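Local coordinates for cortical-lytic enzyme (Clostridium perfringens, PDB 5JIP), which is a muramidase that probably hydrolyses the glycan strands of spore-cortex peptidoglycan during germination, at residues T236-Y241 with E312-I317; I247-T252 with T279-D284; D257-Y262 with I300-I305. All coordinates share one frame; numbering follows the deposited sequence.

Overall arrangement
All three contacts lie in the all-beta C-terminal part of the chain, whose two antiparallel sheets have the strand order of a fibronectin type III-like sandwich. Contact 2 pairs two strands of the three-stranded sheet (239-243, 246-250, 280-284). Contact 3 pairs the two inner strands of the four-stranded sheet, 259-266 and 296-304, and contact 1 joins the sheets where strands 239-243 and 314-318 run side by side. Along the chain, both other contacts are nested within the loop closed by contact 1, and their own segments alternate. Contact 1 lies about 10 Å from contact 2 and 16 Å from contact 3, centre to centre. Contact 3 also ties the sandwich to a magnesium site.

Contact 1. Residues T236-Y241 with E312-I317; sequences TGLNAY and ERTEYI
The ring of Tyr316 lies flat against the backbone of Asn239 and Ala240, and this one side chain meets three consecutive residues of 236-241. Asn239 CA stands 4.2 Å from the ring centroid, 24° off the ring normal, which qualifies as a CH-pi contact over the face. On that same face Ala240 N sits above the ring centre, 3.7 Å from the plane; this nitrogen is buried here and has no hydrogen-bond partner in the model. Ala240 CB lies above the same side, displaced outward past the ring and 3.9 Å from Tyr316 CD1, while Leu238 O approaches obliquely near CD2. The ring gets there because CG is anti to the backbone N (chi1 -174°), which carries it across to the other strand.

The amide of Asn239 runs alongside the tyrosine side chain and points the same way, but its plane is turned 88° from the ring, so the two flat groups do not stack. Its ND2 is hydrogen-bonded to Asn250 OD1 on the adjacent strand.

Leu238 fills the other half of the contact. Its CD2 branch comes within 3.5 Å of Thr314 O and 3.7 Å of Tyr316 CB, and its CB meets Thr314 CG2 at 3.9 Å. Thr314 thus turns its methyl toward the leucine, while its OG1 is hydrogen-bonded to Val235 O. Leu238 also packs on Ile300 and Val249, one from each sheet.

No hydrogen bond links the two segments; the edge strands, running roughly parallel, are joined by side chains packed on each other and on backbone. Strand 239-243 is at the margin of one sheet, 314-318 at the margin of the other. Such a meeting of the first and last strands is characteristic of a fibronectin type III-like beta-sandwich.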
loop_
_atom_site.group_PDB
_atom_site.type_symbol
_atom_site.label_atom_id
_atom_site.label_comp_id
_atom_site.label_asym_id
_atom_site.label_seq_id
_atom_site.Cartn_x
_atom_site.Cartn_y
_atom_site.Cartn_z
ATOM N N THR A 236 -14.651 7.055 -8.132
ATOM C CA THR A 236 -15.575 7.595 -9.118
ATOM C C THR A 236 -15.418 6.845 -10.428
ATOM O O THR A 236 -14.422 6.150 -10.652
ATOM C CB THR A 236 -15.353 9.095 -9.357
ATOM O OG1 THR A 236 -14.120 9.318 -10.041
ATOM C CG2 THR A 236 -15.344 9.838 -8.006
ATOM N N GLY A 237 -16.426 6.985 -11.285
ATOM C CA GLY A 237 -16.378 6.392 -12.611
ATOM C C GLY A 237 -16.452 4.882 -12.629
ATOM O O GLY A 237 -15.965 4.256 -13.579
ATOM N N LEU A 238 -17.101 4.282 -11.634
ATOM C CA LEU A 238 -17.160 2.837 -11.546
ATOM C C LEU A 238 -18.083 2.306 -12.630
ATOM O O LEU A 238 -19.164 2.840 -12.860
ATOM C CB LEU A 238 -17.670 2.399 -10.176
ATOM C CG LEU A 238 -17.719 0.889 -9.942
ATOM C CD1 LEU A 238 -16.315 0.265 -10.004
ATOM C CD2 LEU A 238 -18.433 0.578 -8.593
ATOM N N ASN A 239 -17.668 1.224 -13.265
ATOM C CA ASN A 239 -18.408 0.643 -14.378
ATOM C C ASN A 239 -18.087 -0.837 -14.433
ATOM O O ASN A 239 -16.972 -1.250 -14.114
ATOM C CB ASN A 239 -18.045 1.302 -15.711
ATOM C CG ASN A 239 -18.820 0.713 -16.871
ATOM O OD1 ASN A 239 -20.053 0.703 -16.866
ATOM N ND2 ASN A 239 -18.102 0.211 -17.867
ATOM N N ALA A 240 -19.070 -1.631 -14.830
ATOM C CA ALA A 240 -18.861 -3.063 -14.937
ATOM C C ALA A 240 -19.774 -3.623 -16.011
ATOM O O ALA A 240 -20.852 -3.082 -16.269
ATOM C CB ALA A 240 -19.148 -3.773 -13.606
ATOM N N TYR A 241 -19.348 -4.740 -16.603
ATOM C CA TYR A 241 -20.183 -5.495 -17.528
ATOM C C TYR A 241 -19.817 -6.965 -17.409
ATOM O O TYR A 241 -18.710 -7.314 -16.981
ATOM C CB TYR A 241 -20.028 -4.984 -18.977
ATOM C CG TYR A 241 -18.666 -5.207 -19.612
ATOM C CD1 TYR A 241 -18.357 -6.405 -20.253
ATOM C CD2 TYR A 241 -17.693 -4.212 -19.587
ATOM C CE1 TYR A 241 -17.127 -6.609 -20.839
ATOM C CE2 TYR A 241 -16.446 -4.406 -20.165
ATOM C CZ TYR A 241 -16.172 -5.606 -20.793
ATOM O OH TYR A 241 -14.949 -5.810 -21.370
ATOM N N GLU A 312 -17.298 5.616 2.011
ATOM C CA GLU A 312 -18.367 4.886 1.356
ATOM C C GLU A 312 -17.793 4.043 0.220
ATOM O O GLU A 312 -16.831 4.435 -0.449
ATOM C CB GLU A 312 -19.443 5.851 0.798
ATOM C CG GLU A 312 -19.979 6.890 1.819
ATOM C CD GLU A 312 -20.716 6.282 3.018
ATOM O OE1 GLU A 312 -21.014 5.063 3.015
ATOM O OE2 GLU A 312 -21.001 7.035 3.982
ATOM N N ARG A 313 -18.407 2.887 -0.004
ATOM C CA ARG A 313 -18.075 2.046 -1.151
ATOM C C ARG A 313 -18.977 2.403 -2.324
ATOM O O ARG A 313 -20.189 2.180 -2.276
ATOM C CB ARG A 313 -18.217 0.577 -0.798
ATOM C CG ARG A 313 -17.195 0.116 0.194
ATOM C CD ARG A 313 -17.296 -1.355 0.400
ATOM N NE ARG A 313 -16.283 -1.824 1.334
ATOM C CZ ARG A 313 -16.306 -3.010 1.918
ATOM N NH1 ARG A 313 -17.281 -3.866 1.640
ATOM N NH2 ARG A 313 -15.344 -3.339 2.769
ATOM N N THR A 314 -18.384 2.944 -3.377
ATOM C CA THR A 314 -19.116 3.193 -4.607
ATOM C C THR A 314 -19.615 1.873 -5.171
ATOM O O THR A 314 -18.910 0.861 -5.142
ATOM C CB THR A 314 -18.217 3.897 -5.614
ATOM O OG1 THR A 314 -17.738 5.134 -5.061
ATOM C CG2 THR A 314 -18.961 4.176 -6.913
ATOM N N GLU A 315 -20.847 1.884 -5.676
ATOM C CA GLU A 315 -21.541 0.682 -6.118
ATOM C C GLU A 315 -21.899 0.784 -7.593
ATOM O O GLU A 315 -22.143 1.875 -8.118
ATOM C CB GLU A 315 -22.865 0.459 -5.392
ATOM C CG GLU A 315 -22.793 0.229 -3.948
ATOM C CD GLU A 315 -24.188 0.095 -3.365
ATOM O OE1 GLU A 315 -25.175 0.218 -4.137
ATOM O OE2 GLU A 315 -24.293 -0.142 -2.151
ATOM N N TYR A 316 -21.973 -0.379 -8.234
ATOM C CA TYR A 316 -22.488 -0.500 -9.590
ATOM C C TYR A 316 -23.308 -1.784 -9.647
ATOM O O TYR A 316 -22.773 -2.864 -9.392
ATOM C CB TYR A 316 -21.351 -0.516 -10.615
ATOM C CG TYR A 316 -21.852 -0.493 -12.032
ATOM C CD1 TYR A 316 -22.256 -1.653 -12.658
ATOM C CD2 TYR A 316 -21.953 0.693 -12.722
ATOM C CE1 TYR A 316 -22.739 -1.635 -13.953
ATOM C CE2 TYR A 316 -22.419 0.726 -14.017
ATOM C CZ TYR A 316 -22.813 -0.446 -14.630
ATOM O OH TYR A 316 -23.299 -0.434 -15.922
ATOM N N ILE A 317 -24.600 -1.673 -9.972
ATOM C CA ILE A 317 -25.511 -2.820 -9.978
ATOM C C ILE A 317 -25.626 -3.350 -11.398
ATOM O O ILE A 317 -26.059 -2.625 -12.300
ATOM C CB ILE A 317 -26.903 -2.453 -9.442
ATOM C CG1 ILE A 317 -26.804 -1.783 -8.065
ATOM C CG2 ILE A 317 -27.776 -3.699 -9.378
ATOM C CD1 ILE A 317 -26.082 -2.603 -7.048
#

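Contact 2. Residues I247-T252 with T279-D284; sequences IFVNWT and TKIVID
Trp251 carries Thr279 and Lys280 on one face of its indole: Thr279 CA lies 3.8 Å from the centroid of the five-membered ring, and Lys280 N stands above the plane toward the rim. Val249 CG1 of its own segment sits at the indole edge, in the ring plane. Phe248 receives Val282 CG1 over a face, 4.0 Å from the ring centroid, with the two side chains pointing the same way. These groups decorate an antiparallel strand pair in the three-stranded sheet of the fibronectin type III-like sandwich; the directions of 247-250 and 280-284 differ by 167°.

Ile247, Val249, Ile281 and Ile283 occupy one side of the pair, where Ile247 and Val249 also pack on Ile298 of the opposing sheet. Trp251 reaches that interior with CG held between the backbone N and the carbonyl carbon (chi1 55°), and there it meets Ile300 and Tyr262.

Phe248, Asn250, Lys280 and Val282 line the other side. Here Phe248 meets the ring of Tyr241, and Lys280 NZ forms salt bridges with Asp132 and Asp136 of the second subunit.

Reciprocal backbone N-H to O hydrogen bonds join Ile247 with Ile283 and Val249 with Ile281. The ladder ends at Trp251 N, which donates to Thr279 O at 2.9 Å from a position tilted 30° out of the carbonyl plane.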
loop_
_atom_site.group_PDB
_atom_site.type_symbol
_atom_site.label_atom_id
_atom_site.label_comp_id
_atom_site.label_asym_id
_atom_site.label_seq_id
_atom_site.Cartn_x
_atom_site.Cartn_y
_atom_site.Cartn_z
ATOM N N ILE A 247 -16.750 -10.939 -14.894
ATOM C CA ILE A 247 -17.176 -9.566 -14.660
ATOM C C ILE A 247 -15.987 -8.655 -14.912
ATOM O O ILE A 247 -14.929 -8.810 -14.292
ATOM C CB ILE A 247 -17.727 -9.375 -13.241
ATOM C CG1 ILE A 247 -18.810 -10.416 -12.953
ATOM C CG2 ILE A 247 -18.330 -7.977 -13.112
ATOM C CD1 ILE A 247 -19.246 -10.480 -11.519
ATOM N N PHE A 248 -16.154 -7.709 -15.832
ATOM C CA PHE A 248 -15.112 -6.751 -16.186
ATOM C C PHE A 248 -15.441 -5.437 -15.486
ATOM O O PHE A 248 -16.458 -4.810 -15.790
ATOM C CB PHE A 248 -15.040 -6.574 -17.703
ATOM C CG PHE A 248 -14.573 -7.807 -18.422
ATOM C CD1 PHE A 248 -15.447 -8.856 -18.660
ATOM C CD2 PHE A 248 -13.255 -7.918 -18.843
ATOM C CE1 PHE A 248 -15.012 -10.004 -19.318
ATOM C CE2 PHE A 248 -12.810 -9.058 -19.491
ATOM C CZ PHE A 248 -13.685 -10.105 -19.734
ATOM N N VAL A 249 -14.594 -5.026 -14.548
ATOM C CA VAL A 249 -14.843 -3.843 -13.727
ATOM C C VAL A 249 -13.767 -2.808 -14.008
ATOM O O VAL A 249 -12.585 -3.141 -14.130
ATOM C CB VAL A 249 -14.879 -4.197 -12.222
ATOM C CG1 VAL A 249 -15.291 -2.979 -11.396
ATOM C CG2 VAL A 249 -15.814 -5.385 -11.959
ATOM N N ASN A 250 -14.171 -1.541 -14.101
ATOM C CA ASN A 250 -13.181 -0.488 -14.291
ATOM C C ASN A 250 -13.639 0.763 -13.555
ATOM O O ASN A 250 -14.806 0.888 -13.162
ATOM C CB ASN A 250 -12.922 -0.202 -15.781
ATOM C CG ASN A 250 -14.056 0.545 -16.443
ATOM O OD1 ASN A 250 -15.116 -0.016 -16.721
ATOM N ND2 ASN A 250 -13.823 1.805 -16.732
ATOM N N TRP A 251 -12.693 1.677 -13.340
ATOM C CA TRP A 251 -12.991 2.895 -12.594
ATOM C C TRP A 251 -11.977 3.970 -12.947
ATOM O O TRP A 251 -10.930 3.711 -13.548
ATOM C CB TRP A 251 -13.010 2.613 -11.076
ATOM C CG TRP A 251 -11.747 1.981 -10.530
ATOM C CD1 TRP A 251 -10.660 2.631 -10.043
ATOM C CD2 TRP A 251 -11.462 0.576 -10.414
ATOM N NE1 TRP A 251 -9.697 1.715 -9.628
ATOM C CE2 TRP A 251 -10.164 0.454 -9.853
ATOM C CE3 TRP A 251 -12.163 -0.580 -10.743
ATOM C CZ2 TRP A 251 -9.563 -0.785 -9.604
ATOM C CZ3 TRP A 251 -11.569 -1.813 -10.493
ATOM C CH2 TRP A 251 -10.277 -1.903 -9.933
ATOM N N THR A 252 -12.311 5.206 -12.571
ATOM C CA THR A 252 -11.371 6.307 -12.655
ATOM C C THR A 252 -10.365 6.201 -11.532
ATOM O O THR A 252 -10.724 5.904 -10.390
ATOM C CB THR A 252 -12.105 7.646 -12.556
ATOM O OG1 THR A 252 -13.063 7.730 -13.610
ATOM C CG2 THR A 252 -11.114 8.820 -12.625
ATOM N N THR A 279 -6.826 0.479 -12.452
ATOM C CA THR A 279 -8.133 1.012 -12.831
ATOM C C THR A 279 -9.089 -0.074 -13.318
ATOM O O THR A 279 -10.175 0.250 -13.827
ATOM C CB THR A 279 -7.988 2.115 -13.903
ATOM O OG1 THR A 279 -7.396 1.593 -15.091
ATOM C CG2 THR A 279 -7.131 3.260 -13.392
ATOM N N LYS A 280 -8.743 -1.350 -13.163
ATOM C CA LYS A 280 -9.626 -2.415 -13.605
ATOM C C LYS A 280 -9.281 -3.733 -12.910
ATOM O O LYS A 280 -8.204 -3.901 -12.342
ATOM C CB LYS A 280 -9.540 -2.579 -15.128
ATOM C CG LYS A 280 -8.154 -2.935 -15.642
ATOM C CD LYS A 280 -8.147 -3.042 -17.135
ATOM C CE LYS A 280 -6.711 -3.105 -17.687
ATOM N NZ LYS A 280 -6.748 -3.336 -19.147
ATOM N N ILE A 281 -10.249 -4.645 -12.927
ATOM C CA ILE A 281 -10.073 -6.017 -12.472
ATOM C C ILE A 281 -11.037 -6.883 -13.273
ATOM O O ILE A 281 -12.151 -6.465 -13.605
ATOM C CB ILE A 281 -10.313 -6.182 -10.952
ATOM C CG1 ILE A 281 -9.982 -7.610 -10.510
ATOM C CG2 ILE A 281 -11.741 -5.856 -10.609
ATOM C CD1 ILE A 281 -10.126 -7.904 -8.989
ATOM N N VAL A 282 -10.594 -8.080 -13.615
ATOM C CA VAL A 282 -11.439 -9.067 -14.270
ATOM C C VAL A 282 -11.720 -10.139 -13.240
ATOM O O VAL A 282 -10.787 -10.709 -12.671
ATOM C CB VAL A 282 -10.761 -9.658 -15.513
ATOM C CG1 VAL A 282 -11.743 -10.558 -16.264
ATOM C CG2 VAL A 282 -10.192 -8.546 -16.386
ATOM N N ILE A 283 -12.992 -10.401 -12.987
ATOM C CA ILE A 283 -13.423 -11.267 -11.897
ATOM C C ILE A 283 -14.073 -12.504 -12.490
ATOM O O ILE A 283 -14.994 -12.396 -13.311
ATOM C CB ILE A 283 -14.406 -10.556 -10.957
ATOM C CG1 ILE A 283 -13.750 -9.317 -10.355
ATOM C CG2 ILE A 283 -14.886 -11.503 -9.865
ATOM C CD1 ILE A 283 -14.715 -8.487 -9.529
ATOM N N ASP A 284 -13.624 -13.673 -12.035
ATOM C CA ASP A 284 -14.205 -14.950 -12.429
ATOM C C ASP A 284 -15.502 -15.182 -11.660
ATOM O O ASP A 284 -15.491 -15.284 -10.426
ATOM C CB ASP A 284 -13.183 -16.062 -12.172
ATOM C CG ASP A 284 -13.589 -17.391 -12.770
ATOM O OD1 ASP A 284 -14.796 -17.696 -12.782
ATOM O OD2 ASP A 284 -12.694 -18.133 -13.223
#

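Contact 3. Residues D257-Y262 with I300-I305; sequences DDLNGY and IEAFDI. With MG (magnesium ion), chain E.
Phe303 O is gripped by two successive backbone donors, Asn260 N at 2.9 Å and Gly261 N at 3.2 Å. The first approaches in the carbonyl plane and the second is tilted 28° from it. Two residues facing one in this way make a classic beta bulge, and the register accordingly shifts by one between the pairs Leu259 with Asp304 and Gly261 with Phe303. A return bond from Phe303 N to Gly261 O (2.8 Å) secures the pairing.

The Phe303 ring folds back over the bulge, its CG between the backbone N and the carbonyl carbon (chi1 57°). Gly261 CA then lies 4.1 Å from the ring centroid, over the face, with no side chain intervening. Tyr262 and Ala302 point to the other side of the sheet, where Tyr262 also meets Ile300 CD1.

Beyond the bulge, Asp258 and Asp304 converge on magnesium. Asp258 OD2 binds it at 2.0 Å and Asp304 OD2 at 2.1 Å, their carboxylate planes turned 55° from each other. Asp258 OD1 accepts a hydrogen bond from metal-bound water 1 (2.6 Å), so this carboxylate holds the ion both directly and through water. Asp304 OD1 is hydrogen-bonded to Asp308 N, which holds that carboxylate by its other oxygen. Two waters and the backbone oxygens of Asp227 and Met230 complete six ligands, and the cation probably offsets the repulsion between the paired acidic oxygens. Ile305 N donates a hydrogen bond to Asp258 O, joining the two metal-bearing ends through the backbone as well.

Across the subunit interface, Asn260 ND2 bonds Asn260 OD1 of the second subunit, and Phe303 packs on its counterpart there. Within the chain, strands 259-266 and 296-304 form the middle of the four-stranded sheet, flanked by 269-275 and 314-318, while the metal links their ends to the segment leading from strand 217-221 to strand 239-243.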
loop_
_atom_site.group_PDB
_atom_site.type_symbol
_atom_site.label_atom_id
_atom_site.label_comp_id
_atom_site.label_asym_id
_atom_site.label_seq_id
_atom_site.Cartn_x
_atom_site.Cartn_y
_atom_site.Cartn_z
ATOM N N ASP A 257 -2.385 11.650 -3.081
ATOM C CA ASP A 257 -0.944 11.476 -3.071
ATOM C C ASP A 257 -0.537 10.251 -2.286
ATOM O O ASP A 257 0.507 9.661 -2.565
ATOM C CB ASP A 257 -0.268 12.723 -2.485
ATOM C CG ASP A 257 -0.606 13.971 -3.265
ATOM O OD1 ASP A 257 -0.400 13.938 -4.494
ATOM O OD2 ASP A 257 -1.121 14.956 -2.675
ATOM N N ASP A 258 -1.340 9.848 -1.307
ATOM C CA ASP A 258 -1.016 8.706 -0.474
ATOM C C ASP A 258 -1.841 7.481 -0.843
ATOM O O ASP A 258 -1.965 6.565 -0.025
ATOM C CB ASP A 258 -1.223 9.048 1.011
ATOM C CG ASP A 258 -2.674 9.359 1.338
ATOM O OD1 ASP A 258 -3.459 9.683 0.397
ATOM O OD2 ASP A 258 -3.045 9.328 2.537
ATOM N N LEU A 259 -2.440 7.469 -2.039
ATOM C CA LEU A 259 -3.212 6.322 -2.482
ATOM C C LEU A 259 -2.339 5.070 -2.483
ATOM O O LEU A 259 -1.177 5.088 -2.901
ATOM C CB LEU A 259 -3.759 6.575 -3.874
ATOM C CG LEU A 259 -4.629 5.477 -4.456
ATOM C CD1 LEU A 259 -5.936 5.374 -3.721
ATOM C CD2 LEU A 259 -4.816 5.769 -5.918
ATOM N N ASN A 260 -2.902 3.975 -2.000
ATOM C CA ASN A 260 -2.173 2.737 -1.958
ATOM C C ASN A 260 -2.872 1.560 -2.612
ATOM O O ASN A 260 -2.197 0.569 -2.883
ATOM C CB ASN A 260 -1.832 2.374 -0.517
ATOM C CG ASN A 260 -0.440 1.834 -0.404
ATOM O OD1 ASN A 260 0.334 1.927 -1.355
ATOM N ND2 ASN A 260 -0.108 1.249 0.751
ATOM N N GLY A 261 -4.168 1.634 -2.897
ATOM C CA GLY A 261 -4.823 0.565 -3.624
ATOM C C GLY A 261 -6.328 0.601 -3.443
ATOM O O GLY A 261 -6.889 1.558 -2.921
ATOM N N TYR A 262 -6.951 -0.490 -3.860
ATOM C CA TYR A 262 -8.393 -0.661 -3.866
ATOM C C TYR A 262 -8.722 -2.092 -3.498
ATOM O O TYR A 262 -7.984 -3.024 -3.838
ATOM C CB TYR A 262 -9.019 -0.376 -5.243
ATOM C CG TYR A 262 -8.578 0.882 -5.920
ATOM C CD1 TYR A 262 -7.403 0.917 -6.659
ATOM C CD2 TYR A 262 -9.369 2.029 -5.875
ATOM C CE1 TYR A 262 -6.994 2.073 -7.280
ATOM C CE2 TYR A 262 -8.984 3.173 -6.495
ATOM C CZ TYR A 262 -7.816 3.202 -7.220
ATOM O OH TYR A 262 -7.463 4.370 -7.836
ATOM N N ILE A 300 -16.555 -0.951 -4.411
ATOM C CA ILE A 300 -15.122 -0.724 -4.342
ATOM C C ILE A 300 -14.818 0.314 -3.273
ATOM O O ILE A 300 -15.612 1.224 -3.019
ATOM C CB ILE A 300 -14.596 -0.293 -5.726
ATOM C CG1 ILE A 300 -13.066 -0.304 -5.767
ATOM C CG2 ILE A 300 -15.163 1.087 -6.093
ATOM C CD1 ILE A 300 -12.473 -0.083 -7.138
ATOM N N GLU A 301 -13.637 0.175 -2.658
ATOM C CA GLU A 301 -13.080 1.172 -1.759
ATOM C C GLU A 301 -11.615 1.415 -2.114
ATOM O O GLU A 301 -10.875 0.482 -2.450
ATOM C CB GLU A 301 -13.208 0.725 -0.289
ATOM C CG GLU A 301 -12.383 -0.544 0.045
ATOM C CD GLU A 301 -12.745 -1.166 1.381
ATOM O OE1 GLU A 301 -13.726 -0.711 2.022
ATOM O OE2 GLU A 301 -12.042 -2.141 1.788
ATOM N N ALA A 302 -11.206 2.675 -2.043
ATOM C CA ALA A 302 -9.791 2.997 -2.053
ATOM C C ALA A 302 -9.231 2.889 -0.639
ATOM O O ALA A 302 -9.963 2.971 0.349
ATOM C CB ALA A 302 -9.560 4.395 -2.603
ATOM N N PHE A 303 -7.912 2.691 -0.538
ATOM C CA PHE A 303 -7.259 2.813 0.763
ATOM C C PHE A 303 -5.897 3.462 0.568
ATOM O O PHE A 303 -5.331 3.437 -0.531
ATOM C CB PHE A 303 -7.133 1.464 1.524
ATOM C CG PHE A 303 -6.401 0.363 0.785
ATOM C CD1 PHE A 303 -5.012 0.247 0.845
ATOM C CD2 PHE A 303 -7.112 -0.595 0.078
ATOM C CE1 PHE A 303 -4.351 -0.786 0.179
ATOM C CE2 PHE A 303 -6.469 -1.631 -0.565
ATOM C CZ PHE A 303 -5.087 -1.734 -0.531
ATOM N N ASP A 304 -5.392 4.085 1.634
ATOM C CA ASP A 304 -4.173 4.876 1.550
ATOM C C ASP A 304 -3.044 4.192 2.327
ATOM O O ASP A 304 -3.216 3.123 2.908
ATOM C CB ASP A 304 -4.430 6.322 1.997
ATOM C CG ASP A 304 -4.844 6.454 3.460
ATOM O OD1 ASP A 304 -4.677 5.504 4.252
ATOM O OD2 ASP A 304 -5.334 7.550 3.809
ATOM N N ILE A 305 -1.853 4.796 2.275
ATOM C CA ILE A 305 -0.653 4.138 2.776
ATOM C C ILE A 305 -0.769 3.771 4.239
ATOM O O ILE A 305 -0.240 2.739 4.665
ATOM C CB ILE A 305 0.574 5.029 2.506
ATOM C CG1 ILE A 305 0.796 5.078 0.996
ATOM C CG2 ILE A 305 1.817 4.481 3.215
ATOM C CD1 ILE A 305 1.876 6.092 0.568
HETATM MG MG MG E . -4.860 9.537 3.438
HETATM O O HOH W 1 -5.820 9.637 1.539
HETATM O O HOH W 2 -1.547 0.607 2.719
HETATM O O HOH W 3 -4.024 9.338 5.358
#